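Local coordinates for DNA repair protein PprA (PDB 6MC8) that binds DNA, acts in DNA damage repair after radiation and is linked to genome segregation and filament formation, at residues 148-153 / 169-174; 177-182 / 194-199. The protein carries 2 engineered substitutions. One frame throughout, in Å; residues are numbered along the deposited sequence.

Contact 1: residues 148-153 / 169-174; sequences RVTLRP and ETHWTP
Val149 lies beside Thr170 as a single beta bridge, adding a length of loop to the outer strand 168-176 of a four-stranded antiparallel sheet. Two backbone hydrogen bonds make it: Val149 N to Glu169 O at 3.0 Å, and His171 N to Val149 O at 2.9 Å. Both go to the residues flanking Thr170, as in a parallel bridge.

Arg148 packs on the His171 ring. Its CB sits 3.6 Å from the ring centroid, 15° off the normal, a CH-pi contact over the face. With CG beside the backbone N (chi1 -73°) and the chain bent at chi3, the guanidinium comes past CE1, which lies over one of its faces near the rim, the planes 41° apart.

Charge is looser: Arg148 NH1 and Glu169 OE2 are 4.4 Å apart, beyond a salt bridge. Arg148 NH2 instead bonds Glu139 O, and the carboxylate takes the backbone N-H groups of Ile142 and Leu143. With an alanine here CB would stay over the ring, but Glu139 O would probably lose this donor and His171 CE1 its neighbour.

The apolar patch adjoins helix 156-163, where Leu151 CD1 touches Thr170 CG2 and Thr173 CG2, each at 3.9 Å.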
loop_
_atom_site.group_PDB
_atom_site.type_symbol
_atom_site.label_atom_id
_atom_site.label_comp_id
_atom_site.label_asym_id
_atom_site.label_seq_id
_atom_site.Cartn_x
_atom_site.Cartn_y
_atom_site.Cartn_z
ATOM N N ARG A 148 7.581 -7.301 5.329
ATOM C CA ARG A 148 7.454 -8.513 4.541
ATOM C C ARG A 148 6.982 -9.651 5.433
ATOM O O ARG A 148 7.362 -9.731 6.604
ATOM C CB ARG A 148 8.764 -8.863 3.837
ATOM C CG ARG A 148 9.061 -7.935 2.674
ATOM C CD ARG A 148 10.280 -8.358 1.889
ATOM N NE ARG A 148 11.538 -8.100 2.572
ATOM C CZ ARG A 148 12.707 -8.570 2.158
ATOM N NH1 ARG A 148 12.763 -9.342 1.085
ATOM N NH2 ARG A 148 13.815 -8.285 2.820
ATOM N N VAL A 149 6.145 -10.517 4.876
ATOM C CA VAL A 149 5.449 -11.534 5.653
ATOM C C VAL A 149 6.353 -12.745 5.825
ATOM O O VAL A 149 6.919 -13.256 4.853
ATOM C CB VAL A 149 4.130 -11.927 4.967
ATOM C CG1 VAL A 149 3.383 -12.982 5.770
ATOM C CG2 VAL A 149 3.272 -10.714 4.746
ATOM N N THR A 150 6.489 -13.207 7.062
ATOM C CA THR A 150 7.111 -14.494 7.350
ATOM C C THR A 150 5.996 -15.532 7.357
ATOM O O THR A 150 5.208 -15.608 8.300
ATOM C CB THR A 150 7.862 -14.457 8.676
ATOM O OG1 THR A 150 8.875 -13.450 8.624
ATOM C CG2 THR A 150 8.517 -15.791 8.945
ATOM N N LEU A 151 5.921 -16.325 6.295
ATOM C CA LEU A 151 4.837 -17.286 6.161
ATOM C C LEU A 151 5.064 -18.498 7.053
ATOM O O LEU A 151 6.090 -19.177 6.954
ATOM C CB LEU A 151 4.689 -17.718 4.703
ATOM C CG LEU A 151 4.129 -16.702 3.705
ATOM C CD1 LEU A 151 4.241 -17.225 2.294
ATOM C CD2 LEU A 151 2.685 -16.402 4.023
ATOM N N ARG A 152 4.105 -18.757 7.928
ATOM C CA ARG A 152 4.042 -19.972 8.724
ATOM C C ARG A 152 3.213 -21.016 7.982
ATOM O O ARG A 152 2.417 -20.670 7.109
ATOM C CB ARG A 152 3.485 -19.627 10.108
ATOM C CG ARG A 152 2.107 -19.035 10.134
ATOM C CD ARG A 152 1.678 -18.824 11.574
ATOM N NE ARG A 152 0.343 -18.258 11.680
ATOM C CZ ARG A 152 0.104 -16.964 11.826
ATOM N NH1 ARG A 152 1.117 -16.120 11.917
ATOM N NH2 ARG A 152 -1.142 -16.518 11.915
ATOM N N PRO A 153 3.391 -22.383 8.286
ATOM C CA PRO A 153 2.897 -23.431 7.380
ATOM C C PRO A 153 1.379 -23.545 7.241
ATOM O O PRO A 153 0.773 -24.536 7.646
ATOM C CB PRO A 153 3.479 -24.708 7.989
ATOM C CG PRO A 153 4.636 -24.280 8.750
ATOM C CD PRO A 153 4.247 -22.975 9.331
ATOM N N GLU A 169 3.781 -8.148 0.602
ATOM C CA GLU A 169 4.880 -8.899 -0.038
ATOM C C GLU A 169 5.321 -9.967 0.941
ATOM O O GLU A 169 5.467 -9.674 2.082
ATOM C CB GLU A 169 6.095 -8.020 -0.298
ATOM C CG GLU A 169 7.253 -8.775 -0.872
ATOM C CD GLU A 169 8.439 -7.912 -1.181
ATOM O OE1 GLU A 169 8.344 -6.685 -0.978
ATOM O OE2 GLU A 169 9.465 -8.459 -1.628
ATOM N N THR A 170 5.461 -11.186 0.484
ATOM C CA THR A 170 5.965 -12.248 1.377
ATOM C C THR A 170 7.471 -12.407 1.212
ATOM O O THR A 170 8.038 -11.996 0.213
ATOM C CB THR A 170 5.257 -13.591 1.230
ATOM O OG1 THR A 170 5.624 -14.181 0.003
ATOM C CG2 THR A 170 3.762 -13.489 1.246
ATOM N N HIS A 171 8.076 -12.962 2.250
ATOM C CA HIS A 171 9.489 -13.382 2.296
ATOM C C HIS A 171 9.582 -14.729 1.591
ATOM O O HIS A 171 8.596 -15.364 1.333
ATOM C CB HIS A 171 9.976 -13.569 3.740
ATOM C CG HIS A 171 10.475 -12.375 4.484
ATOM N ND1 HIS A 171 11.602 -11.714 4.149
ATOM C CD2 HIS A 171 10.047 -11.788 5.607
ATOM C CE1 HIS A 171 11.801 -10.746 4.991
ATOM N NE2 HIS A 171 10.881 -10.768 5.873
ATOM N N TRP A 172 10.781 -15.180 1.321
ATOM C CA TRP A 172 10.968 -16.479 0.695
ATOM C C TRP A 172 10.456 -17.587 1.605
ATOM O O TRP A 172 10.677 -17.574 2.816
ATOM C CB TRP A 172 12.442 -16.719 0.382
ATOM C CG TRP A 172 13.036 -15.858 -0.681
ATOM C CD1 TRP A 172 13.897 -14.823 -0.510
ATOM C CD2 TRP A 172 12.805 -15.956 -2.087
ATOM N NE1 TRP A 172 14.231 -14.278 -1.718
ATOM C CE2 TRP A 172 13.568 -14.954 -2.705
ATOM C CE3 TRP A 172 12.025 -16.795 -2.882
ATOM C CZ2 TRP A 172 13.582 -14.775 -4.079
ATOM C CZ3 TRP A 172 12.034 -16.610 -4.237
ATOM C CH2 TRP A 172 12.807 -15.607 -4.827
ATOM N N THR A 173 9.753 -18.546 1.013
ATOM C CA THR A 173 9.309 -19.734 1.714
ATOM C C THR A 173 9.613 -20.934 0.823
ATOM O O THR A 173 9.665 -20.789 -0.403
ATOM C CB THR A 173 7.804 -19.636 2.084
ATOM O OG1 THR A 173 7.423 -20.712 2.948
ATOM C CG2 THR A 173 6.912 -19.647 0.879
ATOM N N PRO A 174 9.919 -22.097 1.402
ATOM C CA PRO A 174 10.298 -23.250 0.572
ATOM C C PRO A 174 9.121 -23.789 -0.226
ATOM O O PRO A 174 8.019 -23.959 0.298
ATOM C CB PRO A 174 10.794 -24.273 1.599
ATOM C CG PRO A 174 11.174 -23.477 2.770
ATOM C CD PRO A 174 10.215 -22.344 2.822
#

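Contact 2: residues 177-182 / 194-199; sequences AQTWTR and VHRPAT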
loop_
_atom_site.group_PDB
_atom_site.type_symbol
_atom_site.label_atom_id
_atom_site.label_comp_id
_atom_site.label_asym_id
_atom_site.label_seq_id
_atom_site.Cartn_x
_atom_site.Cartn_y
_atom_site.Cartn_z
ATOM N N ALA A 177 12.024 -29.141 -4.028
ATOM C CA ALA A 177 12.797 -29.345 -5.275
ATOM C C ALA A 177 13.805 -28.225 -5.540
ATOM O O ALA A 177 13.920 -27.842 -6.677
ATOM C CB ALA A 177 11.821 -29.486 -6.400
ATOM N N GLN A 178 14.479 -27.760 -4.489
ATOM C CA GLN A 178 15.423 -26.616 -4.449
ATOM C C GLN A 178 14.676 -25.341 -4.836
ATOM O O GLN A 178 15.323 -24.398 -5.119
ATOM C CB GLN A 178 16.645 -26.811 -5.333
ATOM C CG GLN A 178 17.562 -27.907 -4.887
ATOM C CD GLN A 178 18.663 -28.126 -5.889
ATOM O OE1 GLN A 178 18.719 -27.498 -6.933
ATOM N NE2 GLN A 178 19.551 -29.038 -5.580
ATOM N N THR A 179 13.366 -25.312 -4.655
ATOM C CA THR A 179 12.540 -24.205 -5.111
ATOM C C THR A 179 12.094 -23.346 -3.934
ATOM O O THR A 179 11.646 -23.861 -2.908
ATOM C CB THR A 179 11.336 -24.760 -5.886
ATOM O OG1 THR A 179 11.749 -25.158 -7.199
ATOM C CG2 THR A 179 10.178 -23.805 -5.951
ATOM N N TRP A 180 12.246 -22.035 -4.087
ATOM C CA TRP A 180 11.789 -21.049 -3.122
ATOM C C TRP A 180 10.804 -20.105 -3.794
ATOM O O TRP A 180 10.934 -19.792 -4.978
ATOM C CB TRP A 180 12.978 -20.291 -2.552
ATOM C CG TRP A 180 13.755 -21.114 -1.593
ATOM C CD1 TRP A 180 14.690 -22.052 -1.893
ATOM C CD2 TRP A 180 13.713 -21.031 -0.170
ATOM N NE1 TRP A 180 15.203 -22.592 -0.746
ATOM C CE2 TRP A 180 14.619 -21.978 0.328
ATOM C CE3 TRP A 180 12.983 -20.257 0.733
ATOM C CZ2 TRP A 180 14.823 -22.164 1.686
ATOM C CZ3 TRP A 180 13.183 -20.445 2.073
ATOM C CH2 TRP A 180 14.098 -21.391 2.540
ATOM N N THR A 181 9.803 -19.663 -3.040
ATOM C CA THR A 181 8.712 -18.912 -3.636
ATOM C C THR A 181 8.288 -17.749 -2.747
ATOM O O THR A 181 8.505 -17.755 -1.535
ATOM C CB THR A 181 7.520 -19.834 -3.951
ATOM O OG1 THR A 181 6.506 -19.098 -4.637
ATOM C CG2 THR A 181 6.947 -20.433 -2.704
ATOM N N ARG A 182 7.703 -16.733 -3.384
ATOM C CA ARG A 182 7.173 -15.564 -2.701
ATOM C C ARG A 182 6.065 -14.935 -3.535
ATOM O O ARG A 182 6.014 -15.095 -4.754
ATOM C CB ARG A 182 8.268 -14.532 -2.397
ATOM C CG ARG A 182 8.993 -13.969 -3.597
ATOM C CD ARG A 182 10.110 -13.070 -3.127
ATOM N NE ARG A 182 10.955 -12.587 -4.208
ATOM C CZ ARG A 182 11.994 -11.782 -4.031
ATOM N NH1 ARG A 182 12.306 -11.369 -2.816
ATOM N NH2 ARG A 182 12.722 -11.393 -5.063
ATOM N N VAL A 194 8.723 -18.011 -8.505
ATOM C CA VAL A 194 9.218 -19.338 -8.167
ATOM C C VAL A 194 10.677 -19.403 -8.587
ATOM O O VAL A 194 10.998 -19.183 -9.758
ATOM C CB VAL A 194 8.377 -20.432 -8.846
ATOM C CG1 VAL A 194 9.054 -21.759 -8.752
ATOM C CG2 VAL A 194 7.020 -20.518 -8.195
ATOM N N HIS A 195 11.556 -19.705 -7.638
ATOM C CA HIS A 195 12.993 -19.546 -7.813
ATOM C C HIS A 195 13.737 -20.828 -7.473
ATOM O O HIS A 195 13.605 -21.350 -6.365
ATOM C CB HIS A 195 13.507 -18.414 -6.934
ATOM C CG HIS A 195 14.981 -18.197 -7.017
ATOM N ND1 HIS A 195 15.583 -17.562 -8.079
ATOM C CD2 HIS A 195 15.976 -18.525 -6.162
ATOM C CE1 HIS A 195 16.886 -17.509 -7.875
ATOM N NE2 HIS A 195 17.150 -18.089 -6.720
ATOM N N ARG A 196 14.533 -21.313 -8.417
ATOM C CA ARG A 196 15.518 -22.362 -8.158
ATOM C C ARG A 196 16.874 -21.805 -8.564
ATOM O O ARG A 196 17.032 -21.380 -9.726
ATOM C CB ARG A 196 15.212 -23.649 -8.915
ATOM C CG ARG A 196 16.135 -24.786 -8.516
ATOM C CD ARG A 196 15.929 -26.038 -9.335
ATOM N NE ARG A 196 14.621 -26.639 -9.134
ATOM C CZ ARG A 196 13.688 -26.702 -10.072
ATOM N NH1 ARG A 196 13.923 -26.193 -11.269
ATOM N NH2 ARG A 196 12.525 -27.270 -9.813
ATOM N N PRO A 197 17.856 -21.783 -7.662
ATOM C CA PRO A 197 19.116 -21.077 -7.937
ATOM C C PRO A 197 19.941 -21.730 -9.037
ATOM O O PRO A 197 20.132 -22.946 -9.063
ATOM C CB PRO A 197 19.843 -21.130 -6.591
ATOM C CG PRO A 197 18.773 -21.322 -5.599
ATOM C CD PRO A 197 17.762 -22.189 -6.255
ATOM N N ALA A 198 20.430 -20.897 -9.951
ATOM C CA ALA A 198 21.237 -21.356 -11.068
ATOM C C ALA A 198 22.189 -20.248 -11.482
ATOM O O ALA A 198 21.774 -19.108 -11.697
ATOM C CB ALA A 198 20.367 -21.772 -12.256
ATOM N N THR A 199 23.464 -20.589 -11.578
ATOM C CA THR A 199 24.484 -19.741 -12.163
ATOM C C THR A 199 24.776 -20.258 -13.565
ATOM O O THR A 199 24.372 -21.373 -13.911
ATOM C CB THR A 199 25.763 -19.736 -11.306
ATOM O OG1 THR A 199 26.349 -21.039 -11.278
ATOM C CG2 THR A 199 25.453 -19.293 -9.896
#
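Trp180 and His195 hold the tight part of this contact through a pair of backbone hydrogen bonds, Trp180 N to His195 O and His195 N to Trp180 O, both 2.7 Å. The same His195 O also receives a CA-H...O approach from Thr179 CA at 3.3 Å. On the sheet face that carries Val194 and Thr181, Val194 CG2 meets Thr181 OG1 at 3.9 Å, a hydroxyl hydrogen-bonded to Glu193 O. From beside this pair CG2 of Thr179, anti to the backbone N, comes within 3.6 Å of the other valine methyl, Val194 CG1. Helix 274-304 covers this layer, with Ala284, Thr285 and Leu288 against Val194. The Trp180 and His195 side chains leave from the other face, where His195 ND1 is bonded to Ser261 OG.

These strands form the beta hairpin 179-186/189-195, an antiparallel pair in which Trp180-His195 is hydrogen-bonded and Thr181-Val194 is not. Just past it Arg196 extends the firm part: its NE donates to Ala177 O at 2.8 Å, almost straight (174°) and 1° from the guanidinium plane. The bend at chi3 (-65°) swings the guanidinium from the chain line to this carbonyl, while Asp289 and Gln292 of helix 274-304 hold NH2 and NH1.

The loose, solvent side belongs to Ala177, Gln178 and Pro197. Ala177 and Gln178, both with left-handed backbone angles, turn the chain there. The Gln178 side chain crosses that of Arg196 at about a right angle, CB to CG 3.8 Å, and the backbone O of Gln178 lies 3.5 Å from Pro197 CD.

Coming from the N terminus, the chain first meets contact 1, where 148-153 and 169-174 close a loop containing helix 156-163. Contact 2 opens only afterwards, so the two lie in series and neither nests in nor crosses the other; it closes the hairpin of strands 179-186 and 189-195. Strands 168-176 and 179-186 are neighbours in one sheet and join the contacts side by side: Thr173 O and Thr181 N, 2.9 Å apart, are a probable hydrogen bond. Trp172 packs on Trp180 and Arg182 and meets the His195 ring. Contact 1 fastens the loop and helix 156-163 to the sheet's edge, near the second subunit, and contact 2 joins its middle strands beside helix 274-304.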